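Local coordinates for protein similar to N-acetyltransferase (Staphylococcus aureus subsp. aureus, PDB 4MBU) that probably transfers an acetyl group from acetyl-coenzyme A to an amine, as expected of a Gcn5-related N-acetyltransferase, at residues I83-Y88 with R116-G121; A68-F73 with Q104-E109; M4-K9 with V57-G62. All coordinates share one frame; numbering follows the deposited sequence.

Contact 1 of 3, residues I83-Y88 with R116-G121; sequences IEHSIY and RTLVAG. With CD (cadmium ion), chain G.
The imidazole of His85 lies across the side chain of Leu118 at about a right angle, with ND1 3.4 Å from Leu118 CD1, while the methyl CB of Ala120 comes within 3.5 Å of His85 CE1. Both approaches are oblique to the ring. CG of His85 sits between its backbone N and carbonyl carbon (chi1 69°), a torsion that swings the ring back over the neighbouring strand. On the same face of the sheet Ile83 CD1 meets Leu118 CD1, methyl to methyl, at 3.7 Å. Parallel pairing underlies this packing: Ile83 N donates to Thr117 O, Val119 N to Ile83 O (2.8 Å) and His85 N to Val119 O. Glu84 and Val119 point to the other face, where the extended Glu84 chain passes the neighbouring carbonyl, Glu84 CG 3.3 Å from Val119 O. Beyond the last strand bond the backbones diverge, and one water donates to Glu84 OE2 (2.6 Å) and His85 O, accepts from Gly121 N, and binds a cadmium ion that Gly121 O also holds at 2.5 Å. Glu84 OE2 also pairs with Arg74 of the second subunit, and His85 NE2 bonds to His133. Splayed parallel strands are a hallmark of the GNAT fold; here a water spans the gap that direct pairing no longer closes, and the bound cation would probably polarise it and strengthen its donation to Glu84 OE2 and His85 O.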
loop_
_atom_site.group_PDB
_atom_site.type_symbol
_atom_site.label_atom_id
_atom_site.label_comp_id
_atom_site.label_asym_id
_atom_site.label_seq_id
_atom_site.Cartn_x
_atom_site.Cartn_y
_atom_site.Cartn_z
ATOM N N ILE A 83 -6.090 0.344 20.478
ATOM C CA ILE A 83 -6.776 1.629 20.380
ATOM C C ILE A 83 -6.659 2.171 18.962
ATOM O O ILE A 83 -5.717 1.853 18.249
ATOM C CB ILE A 83 -6.177 2.670 21.367
ATOM C CG1 ILE A 83 -4.663 2.507 21.425
ATOM C CG2 ILE A 83 -6.782 2.509 22.774
ATOM C CD1 ILE A 83 -3.951 3.627 22.159
ATOM N N GLU A 84 -7.618 2.990 18.551
ATOM C CA GLU A 84 -7.522 3.676 17.273
ATOM C C GLU A 84 -7.450 5.159 17.552
ATOM O O GLU A 84 -8.200 5.682 18.399
ATOM C CB GLU A 84 -8.737 3.377 16.397
ATOM C CG GLU A 84 -8.785 4.232 15.125
ATOM C CD GLU A 84 -9.895 3.812 14.174
ATOM O OE1 GLU A 84 -10.572 2.791 14.453
ATOM O OE2 GLU A 84 -10.088 4.492 13.135
ATOM N N HIS A 85 -6.552 5.846 16.853
ATOM C CA HIS A 85 -6.422 7.288 17.064
ATOM C C HIS A 85 -6.885 8.100 15.872
ATOM O O HIS A 85 -7.028 7.583 14.761
ATOM C CB HIS A 85 -4.978 7.670 17.371
ATOM C CG HIS A 85 -4.065 7.519 16.201
ATOM N ND1 HIS A 85 -3.583 6.297 15.787
ATOM C CD2 HIS A 85 -3.547 8.437 15.351
ATOM C CE1 HIS A 85 -2.804 6.469 14.732
ATOM N NE2 HIS A 85 -2.764 7.758 14.453
ATOM N N SER A 86 -7.106 9.388 16.114
ATOM C CA SER A 86 -7.374 10.331 15.037
ATOM C C SER A 86 -6.750 11.688 15.337
ATOM O O SER A 86 -6.616 12.094 16.504
ATOM C CB SER A 86 -8.875 10.443 14.746
ATOM O OG SER A 86 -9.638 10.455 15.928
ATOM N N ILE A 87 -6.341 12.365 14.270
ATOM C CA ILE A 87 -5.650 13.644 14.357
ATOM C C ILE A 87 -6.251 14.586 13.323
ATOM O O ILE A 87 -6.449 14.202 12.173
ATOM C CB ILE A 87 -4.155 13.496 14.032
ATOM C CG1 ILE A 87 -3.455 12.561 15.022
ATOM C CG2 ILE A 87 -3.453 14.861 14.012
ATOM C CD1 ILE A 87 -2.082 12.115 14.526
ATOM N N TYR A 88 -6.534 15.818 13.733
ATOM C CA TYR A 88 -7.073 16.825 12.829
ATOM C C TYR A 88 -6.311 18.130 12.996
ATOM O O TYR A 88 -6.116 18.605 14.113
ATOM C CB TYR A 88 -8.558 17.041 13.106
ATOM C CG TYR A 88 -9.386 15.788 12.978
ATOM C CD1 TYR A 88 -9.848 15.369 11.743
ATOM C CD2 TYR A 88 -9.696 15.024 14.091
ATOM C CE1 TYR A 88 -10.599 14.240 11.616
ATOM C CE2 TYR A 88 -10.451 13.886 13.978
ATOM C CZ TYR A 88 -10.896 13.501 12.730
ATOM O OH TYR A 88 -11.646 12.368 12.582
ATOM N N ARG A 116 -1.141 -2.186 23.462
ATOM C CA ARG A 116 -0.222 -2.991 22.661
ATOM C C ARG A 116 -0.172 -2.498 21.228
ATOM O O ARG A 116 0.894 -2.474 20.601
ATOM C CB ARG A 116 -0.656 -4.463 22.664
ATOM C CG ARG A 116 0.186 -5.358 21.716
ATOM C CD ARG A 116 1.648 -5.388 22.158
ATOM N NE ARG A 116 2.560 -5.968 21.170
ATOM C CZ ARG A 116 2.858 -7.266 21.087
ATOM N NH1 ARG A 116 2.294 -8.139 21.916
ATOM N NH2 ARG A 116 3.712 -7.695 20.161
ATOM N N THR A 117 -1.336 -2.112 20.708
ATOM C CA THR A 117 -1.491 -1.872 19.277
ATOM C C THR A 117 -2.261 -0.587 19.005
ATOM O O THR A 117 -3.389 -0.403 19.499
ATOM C CB THR A 117 -2.200 -3.066 18.601
ATOM O OG1 THR A 117 -1.416 -4.252 18.810
ATOM C CG2 THR A 117 -2.380 -2.824 17.103
ATOM N N LEU A 118 -1.640 0.308 18.232
ATOM C CA LEU A 118 -2.278 1.568 17.843
ATOM C C LEU A 118 -2.642 1.523 16.357
ATOM O O LEU A 118 -1.784 1.264 15.502
ATOM C CB LEU A 118 -1.356 2.757 18.156
ATOM C CG LEU A 118 -1.826 4.191 17.858
ATOM C CD1 LEU A 118 -3.107 4.476 18.612
ATOM C CD2 LEU A 118 -0.756 5.196 18.257
ATOM N N VAL A 119 -3.915 1.767 16.057
ATOM C CA VAL A 119 -4.447 1.651 14.696
ATOM C C VAL A 119 -4.920 3.012 14.151
ATOM O O VAL A 119 -5.540 3.817 14.865
ATOM C CB VAL A 119 -5.627 0.643 14.617
ATOM C CG1 VAL A 119 -6.118 0.509 13.177
ATOM C CG2 VAL A 119 -5.229 -0.734 15.161
ATOM N N ALA A 120 -4.578 3.264 12.889
ATOM C CA ALA A 120 -5.045 4.424 12.146
ATOM C C ALA A 120 -5.884 3.946 10.978
ATOM O O ALA A 120 -5.435 3.108 10.182
ATOM C CB ALA A 120 -3.873 5.230 11.617
ATOM N N GLY A 121 -7.103 4.467 10.879
ATOM C CA GLY A 121 -7.881 4.305 9.664
ATOM C C GLY A 121 -7.630 5.522 8.796
ATOM O O GLY A 121 -8.042 6.610 9.134
HETATM CD CD CD G . -8.876 8.060 10.977
HETATM O O HOH W 1 -8.263 6.293 12.658
#

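Contact 2 of 3, residues A68-F73 with Q104-E109; sequences ATFGSF and QRLIVE
Strand 63-72 and helix 98-112 pack here as a helix on the face of the central GNAT sheet, with Leu106 making most of the contact from this turn of the helix. Leu106 splits its two methyls between different parts of the strand. Leu106 CD1 meets Ala68 CB at 3.8 Å, and its CD2 lies 3.9 Å from Thr69 C, then reaches Phe70 CD1 at 4.1 Å. Phe70 and Leu106 run past each other in opposite directions, and the rim of the ring meets the helix backbone: Phe70 CE1 is 3.9 Å from Leu106 O and 4.2 Å from Glu109 CB, both near the ring plane. Glu109 crosses the ring at about a right angle, then bends at chi2 (74°) and carries its carboxylate away from the strand. There Glu109 OE1 takes both NH1 (2.8 Å) and NH2 (3.2 Å) of Arg105, one turn earlier, from a single face of the carboxylate, which ties down the polar end of Glu109 beside an apolar interface. Phe56 of strand 55-60 touches Arg105, Leu106 and Glu109, while Ile87 of strand 82-89 touches Leu106, so the helix spans three adjacent strands; Ala110 and Ile83 meet Phe70.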
loop_
_atom_site.group_PDB
_atom_site.type_symbol
_atom_site.label_atom_id
_atom_site.label_comp_id
_atom_site.label_asym_id
_atom_site.label_seq_id
_atom_site.Cartn_x
_atom_site.Cartn_y
_atom_site.Cartn_z
ATOM N N ALA A 68 -6.268 15.923 18.741
ATOM C CA ALA A 68 -6.004 14.498 18.540
ATOM C C ALA A 68 -6.501 13.677 19.709
ATOM O O ALA A 68 -6.462 14.116 20.858
ATOM C CB ALA A 68 -4.525 14.252 18.338
ATOM N N THR A 69 -6.958 12.465 19.417
ATOM C CA THR A 69 -7.463 11.619 20.476
ATOM C C THR A 69 -7.301 10.142 20.131
ATOM O O THR A 69 -7.017 9.791 18.983
ATOM C CB THR A 69 -8.954 11.950 20.782
ATOM O OG1 THR A 69 -9.391 11.199 21.922
ATOM C CG2 THR A 69 -9.845 11.611 19.591
ATOM N N PHE A 70 -7.443 9.273 21.129
ATOM C CA PHE A 70 -7.616 7.855 20.814
ATOM C C PHE A 70 -8.740 7.215 21.619
ATOM O O PHE A 70 -9.213 7.789 22.604
ATOM C CB PHE A 70 -6.298 7.054 20.850
ATOM C CG PHE A 70 -5.668 6.896 22.228
ATOM C CD1 PHE A 70 -4.382 7.361 22.465
ATOM C CD2 PHE A 70 -6.330 6.231 23.258
ATOM C CE1 PHE A 70 -3.781 7.185 23.708
ATOM C CE2 PHE A 70 -5.737 6.073 24.511
ATOM C CZ PHE A 70 -4.463 6.546 24.732
ATOM N N GLY A 71 -9.180 6.040 21.178
ATOM C CA GLY A 71 -10.251 5.332 21.856
ATOM C C GLY A 71 -10.357 3.918 21.329
ATOM O O GLY A 71 -9.392 3.383 20.786
ATOM N N SER A 72 -11.535 3.320 21.466
ATOM C CA SER A 72 -11.729 1.914 21.117
ATOM C C SER A 72 -11.596 1.692 19.612
ATOM O O SER A 72 -12.012 2.537 18.826
ATOM C CB SER A 72 -13.105 1.446 21.603
ATOM O OG SER A 72 -13.522 0.272 20.936
ATOM N N PHE A 73 -11.006 0.566 19.213
ATOM C CA PHE A 73 -10.921 0.230 17.793
ATOM C C PHE A 73 -12.147 -0.581 17.352
ATOM O O PHE A 73 -12.859 -0.184 16.427
ATOM C CB PHE A 73 -9.622 -0.514 17.475
ATOM C CG PHE A 73 -9.626 -1.181 16.125
ATOM C CD1 PHE A 73 -9.850 -0.441 14.966
ATOM C CD2 PHE A 73 -9.408 -2.545 16.014
ATOM C CE1 PHE A 73 -9.868 -1.062 13.720
ATOM C CE2 PHE A 73 -9.413 -3.171 14.781
ATOM C CZ PHE A 73 -9.646 -2.428 13.629
ATOM N N GLN A 104 3.104 12.079 17.996
ATOM C CA GLN A 104 4.146 11.775 18.978
ATOM C C GLN A 104 3.548 11.725 20.385
ATOM O O GLN A 104 3.779 10.770 21.152
ATOM C CB GLN A 104 5.243 12.837 18.882
ATOM C CG GLN A 104 6.393 12.662 19.845
ATOM C CD GLN A 104 7.426 13.764 19.693
ATOM O OE1 GLN A 104 7.091 14.905 19.354
ATOM N NE2 GLN A 104 8.688 13.429 19.936
ATOM N N ARG A 105 2.749 12.739 20.715
ATOM C CA ARG A 105 2.133 12.793 22.041
ATOM C C ARG A 105 1.147 11.638 22.278
ATOM O O ARG A 105 1.130 11.023 23.354
ATOM C CB ARG A 105 1.467 14.159 22.252
ATOM C CG ARG A 105 0.851 14.359 23.628
ATOM C CD ARG A 105 1.910 14.380 24.732
ATOM N NE ARG A 105 1.299 14.525 26.053
ATOM C CZ ARG A 105 0.857 13.506 26.790
ATOM N NH1 ARG A 105 0.959 12.258 26.341
ATOM N NH2 ARG A 105 0.306 13.735 27.981
ATOM N N LEU A 106 0.353 11.324 21.256
ATOM C CA LEU A 106 -0.556 10.173 21.305
ATOM C C LEU A 106 0.201 8.891 21.598
ATOM O O LEU A 106 -0.215 8.104 22.447
ATOM C CB LEU A 106 -1.315 10.001 19.983
ATOM C CG LEU A 106 -2.419 11.008 19.664
ATOM C CD1 LEU A 106 -2.961 10.772 18.235
ATOM C CD2 LEU A 106 -3.540 10.923 20.699
ATOM N N ILE A 107 1.305 8.677 20.886
ATOM C CA ILE A 107 2.104 7.469 21.078
ATOM C C ILE A 107 2.656 7.398 22.502
ATOM O O ILE A 107 2.561 6.351 23.144
ATOM C CB ILE A 107 3.257 7.345 20.049
ATOM C CG1 ILE A 107 2.699 7.171 18.638
ATOM C CG2 ILE A 107 4.135 6.139 20.367
ATOM C CD1 ILE A 107 3.779 7.092 17.582
ATOM N N VAL A 108 3.222 8.496 23.007
ATOM C CA VAL A 108 3.726 8.450 24.388
ATOM C C VAL A 108 2.604 8.119 25.387
ATOM O O VAL A 108 2.800 7.330 26.327
ATOM C CB VAL A 108 4.546 9.721 24.828
ATOM C CG1 VAL A 108 5.556 10.143 23.751
ATOM C CG2 VAL A 108 3.639 10.882 25.201
ATOM N N GLU A 109 1.421 8.690 25.173
ATOM C CA GLU A 109 0.304 8.395 26.070
ATOM C C GLU A 109 -0.132 6.930 25.964
ATOM O O GLU A 109 -0.423 6.281 26.976
ATOM C CB GLU A 109 -0.877 9.319 25.771
ATOM C CG GLU A 109 -1.961 9.304 26.831
ATOM C CD GLU A 109 -1.558 10.050 28.100
ATOM O OE1 GLU A 109 -0.431 10.597 28.157
ATOM O OE2 GLU A 109 -2.378 10.093 29.045
#

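Contact 3 of 3, residues M4-K9 with V57-G62; sequences MIRCAK and VFEENG. With CD (cadmium ion), chain E; CD (cadmium ion), chain C.
Met4-Cys7 and Val57-Glu60 pair as antiparallel strands whose local axes approach to 4.9 Å, with Met4-Glu59 and Arg6-Val57 as hydrogen-bonded pairs and Ile5-Phe58 as the non-hydrogen-bonded pair between them. In each hydrogen-bonded pair both N-H groups donate to the facing carbonyl; the bond from Val57 N to Arg6 O is 2.8 Å. Met4, Arg6, Val57 and Glu59 share one face. There the Arg6 chain, extended from CG to NE, runs over Val57: Val57 CG2 lies under one face of the guanidinium, offset toward its rim and 3.5 Å from Arg6 NH1. The edge of the same group turns to Glu59. Arg6 NH2 makes a salt bridge of 3.0 Å to Glu59 OE2, joined by a weak bond from Arg6 NE to Glu59 OE1 at 3.4 Å. The two planar groups are 71° apart, so OE2 lies close to the guanidinium plane while NH2 stands well above the carboxylate plane. Arg6 NH1 also donates to Cys7 O, at 3.0 Å, and NH2 has a second acidic partner in Asp12; together these bonds fix the rotation of the guanidinium. Farther along, Ala8 CB packs on Val57 CG1 at 3.7 Å. On the opposite face Ile5 crosses Phe58 at about a right angle, with Ile5 CG1 3.9 Å from Phe58 CD1. Cys7 points away from strand 55-60, and its SG bridges two cadmium ions, one of which also binds a water. The contact is the antiparallel pairing of the N-terminal edge strand of the GNAT sheet with its neighbour; Ile5 and Phe58 face Gln101 of helix 98-112, and Val57 continues the packing inward to Val64 and Phe67 of strand 63-72.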
loop_
_atom_site.group_PDB
_atom_site.type_symbol
_atom_site.label_atom_id
_atom_site.label_comp_id
_atom_site.label_asym_id
_atom_site.label_seq_id
_atom_site.Cartn_x
_atom_site.Cartn_y
_atom_site.Cartn_z
ATOM N N MET A 4 2.381 25.145 22.187
ATOM C CA MET A 4 2.281 24.126 23.230
ATOM C C MET A 4 1.279 23.012 22.896
ATOM O O MET A 4 0.203 23.271 22.347
ATOM C CB MET A 4 1.878 24.807 24.542
ATOM C CG MET A 4 1.556 23.862 25.696
ATOM S SD MET A 4 3.004 23.209 26.555
ATOM C CE MET A 4 2.776 23.993 28.153
ATOM N N ILE A 5 1.633 21.773 23.225
ATOM C CA ILE A 5 0.662 20.679 23.204
ATOM C C ILE A 5 0.164 20.441 24.635
ATOM O O ILE A 5 0.969 20.225 25.551
ATOM C CB ILE A 5 1.258 19.381 22.623
ATOM C CG1 ILE A 5 1.330 19.476 21.096
ATOM C CG2 ILE A 5 0.418 18.158 23.035
ATOM C CD1 ILE A 5 1.379 18.152 20.402
ATOM N N ARG A 6 -1.151 20.500 24.831
ATOM C CA ARG A 6 -1.732 20.289 26.164
ATOM C C ARG A 6 -2.999 19.466 26.051
ATOM O O ARG A 6 -3.534 19.314 24.964
ATOM C CB ARG A 6 -2.049 21.628 26.837
ATOM C CG ARG A 6 -2.948 22.569 26.010
ATOM C CD ARG A 6 -3.422 23.765 26.840
ATOM N NE ARG A 6 -4.306 24.682 26.106
ATOM C CZ ARG A 6 -5.589 24.441 25.845
ATOM N NH1 ARG A 6 -6.139 23.301 26.249
ATOM N NH2 ARG A 6 -6.326 25.331 25.179
ATOM N N CYS A 7 -3.487 18.932 27.164
ATOM C CA CYS A 7 -4.798 18.307 27.150
ATOM C C CYS A 7 -5.868 19.347 26.838
ATOM O O CYS A 7 -5.762 20.513 27.237
ATOM C CB CYS A 7 -5.091 17.634 28.489
ATOM S SG CYS A 7 -3.988 16.270 28.781
ATOM N N ALA A 8 -6.902 18.914 26.124
ATOM C CA ALA A 8 -7.978 19.811 25.740
ATOM C C ALA A 8 -8.834 20.111 26.957
ATOM O O ALA A 8 -8.910 19.298 27.889
ATOM C CB ALA A 8 -8.823 19.181 24.655
ATOM N N LYS A 9 -9.493 21.267 26.923
ATOM C CA LYS A 9 -10.433 21.689 27.954
ATOM C C LYS A 9 -11.754 22.089 27.276
ATOM O O LYS A 9 -11.798 22.242 26.050
ATOM C CB LYS A 9 -9.858 22.883 28.724
ATOM C CG LYS A 9 -8.436 22.694 29.258
ATOM C CD LYS A 9 -8.416 21.984 30.611
ATOM C CE LYS A 9 -8.876 22.897 31.743
ATOM N NZ LYS A 9 -7.998 24.083 31.945
ATOM N N VAL A 57 -4.642 19.062 22.364
ATOM C CA VAL A 57 -4.678 20.134 21.387
ATOM C C VAL A 57 -3.280 20.716 21.224
ATOM O O VAL A 57 -2.470 20.744 22.169
ATOM C CB VAL A 57 -5.674 21.266 21.763
ATOM C CG1 VAL A 57 -7.100 20.743 21.784
ATOM C CG2 VAL A 57 -5.307 21.887 23.107
ATOM N N PHE A 58 -3.007 21.144 19.999
ATOM C CA PHE A 58 -1.877 21.989 19.691
ATOM C C PHE A 58 -2.430 23.389 19.618
ATOM O O PHE A 58 -3.332 23.694 18.777
ATOM C CB PHE A 58 -1.264 21.633 18.343
ATOM C CG PHE A 58 -0.104 22.495 17.972
ATOM C CD1 PHE A 58 1.192 22.074 18.220
ATOM C CD2 PHE A 58 -0.303 23.732 17.376
ATOM C CE1 PHE A 58 2.266 22.868 17.884
ATOM C CE2 PHE A 58 0.768 24.537 17.038
ATOM C CZ PHE A 58 2.056 24.102 17.290
ATOM N N GLU A 59 -1.866 24.223 20.493
ATOM C CA GLU A 59 -2.248 25.616 20.661
ATOM C C GLU A 59 -1.046 26.518 20.384
ATOM O O GLU A 59 0.063 26.259 20.865
ATOM C CB GLU A 59 -2.767 25.838 22.086
ATOM C CG GLU A 59 -3.107 27.280 22.433
ATOM C CD GLU A 59 -3.571 27.445 23.878
ATOM O OE1 GLU A 59 -2.720 27.398 24.790
ATOM O OE2 GLU A 59 -4.787 27.615 24.106
ATOM N N GLU A 60 -1.268 27.565 19.593
ATOM C CA GLU A 60 -0.213 28.535 19.288
ATOM C C GLU A 60 -0.770 29.955 19.214
ATOM O O GLU A 60 -1.773 30.194 18.540
ATOM C CB GLU A 60 0.481 28.186 17.973
ATOM C CG GLU A 60 1.610 29.124 17.594
ATOM C CD GLU A 60 2.264 28.737 16.277
ATOM O OE1 GLU A 60 3.338 28.100 16.309
ATOM O OE2 GLU A 60 1.701 29.070 15.211
ATOM N N ASN A 61 -0.116 30.886 19.909
ATOM C CA ASN A 61 -0.566 32.279 19.964
ATOM C C ASN A 61 -2.029 32.398 20.360
ATOM O O ASN A 61 -2.780 33.186 19.772
ATOM C CB ASN A 61 -0.310 32.992 18.631
ATOM C CG ASN A 61 1.170 33.104 18.309
ATOM O OD1 ASN A 61 2.001 33.266 19.206
ATOM N ND2 ASN A 61 1.509 33.004 17.025
ATOM N N GLY A 62 -2.430 31.583 21.333
ATOM C CA GLY A 62 -3.764 31.653 21.893
ATOM C C GLY A 62 -4.801 30.927 21.056
ATOM O O GLY A 62 -5.986 30.938 21.391
HETATM CD CD CD E . -2.625 17.470 30.822
HETATM CD CD CD C . -5.422 15.541 31.019
HETATM O O HOH W 2 -7.717 16.139 29.969
#

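How the contacts relate
From the N terminus, contact 3 closes first: strand 3-7 meets strand 55-60 after the chain has passed through helices 13-26 and 38-50. Contacts 1 and 2 follow in series with it but cross each other, since their segments alternate along the chain. Contact 2 closes a loop from strand 63-72 to helix 98-112, and contact 1 completes the beta-alpha-beta unit of strand 82-89, that helix and strand 117-123. Their centres are 6 Å apart, and Ser86 N probably bonds to Thr69 O between them. Contact 3 lies farther out, yet Ile5 CG2 touches Arg105 CG at 3.9 Å. Together they link five neighbouring strands of the sheet and one helix packed on it.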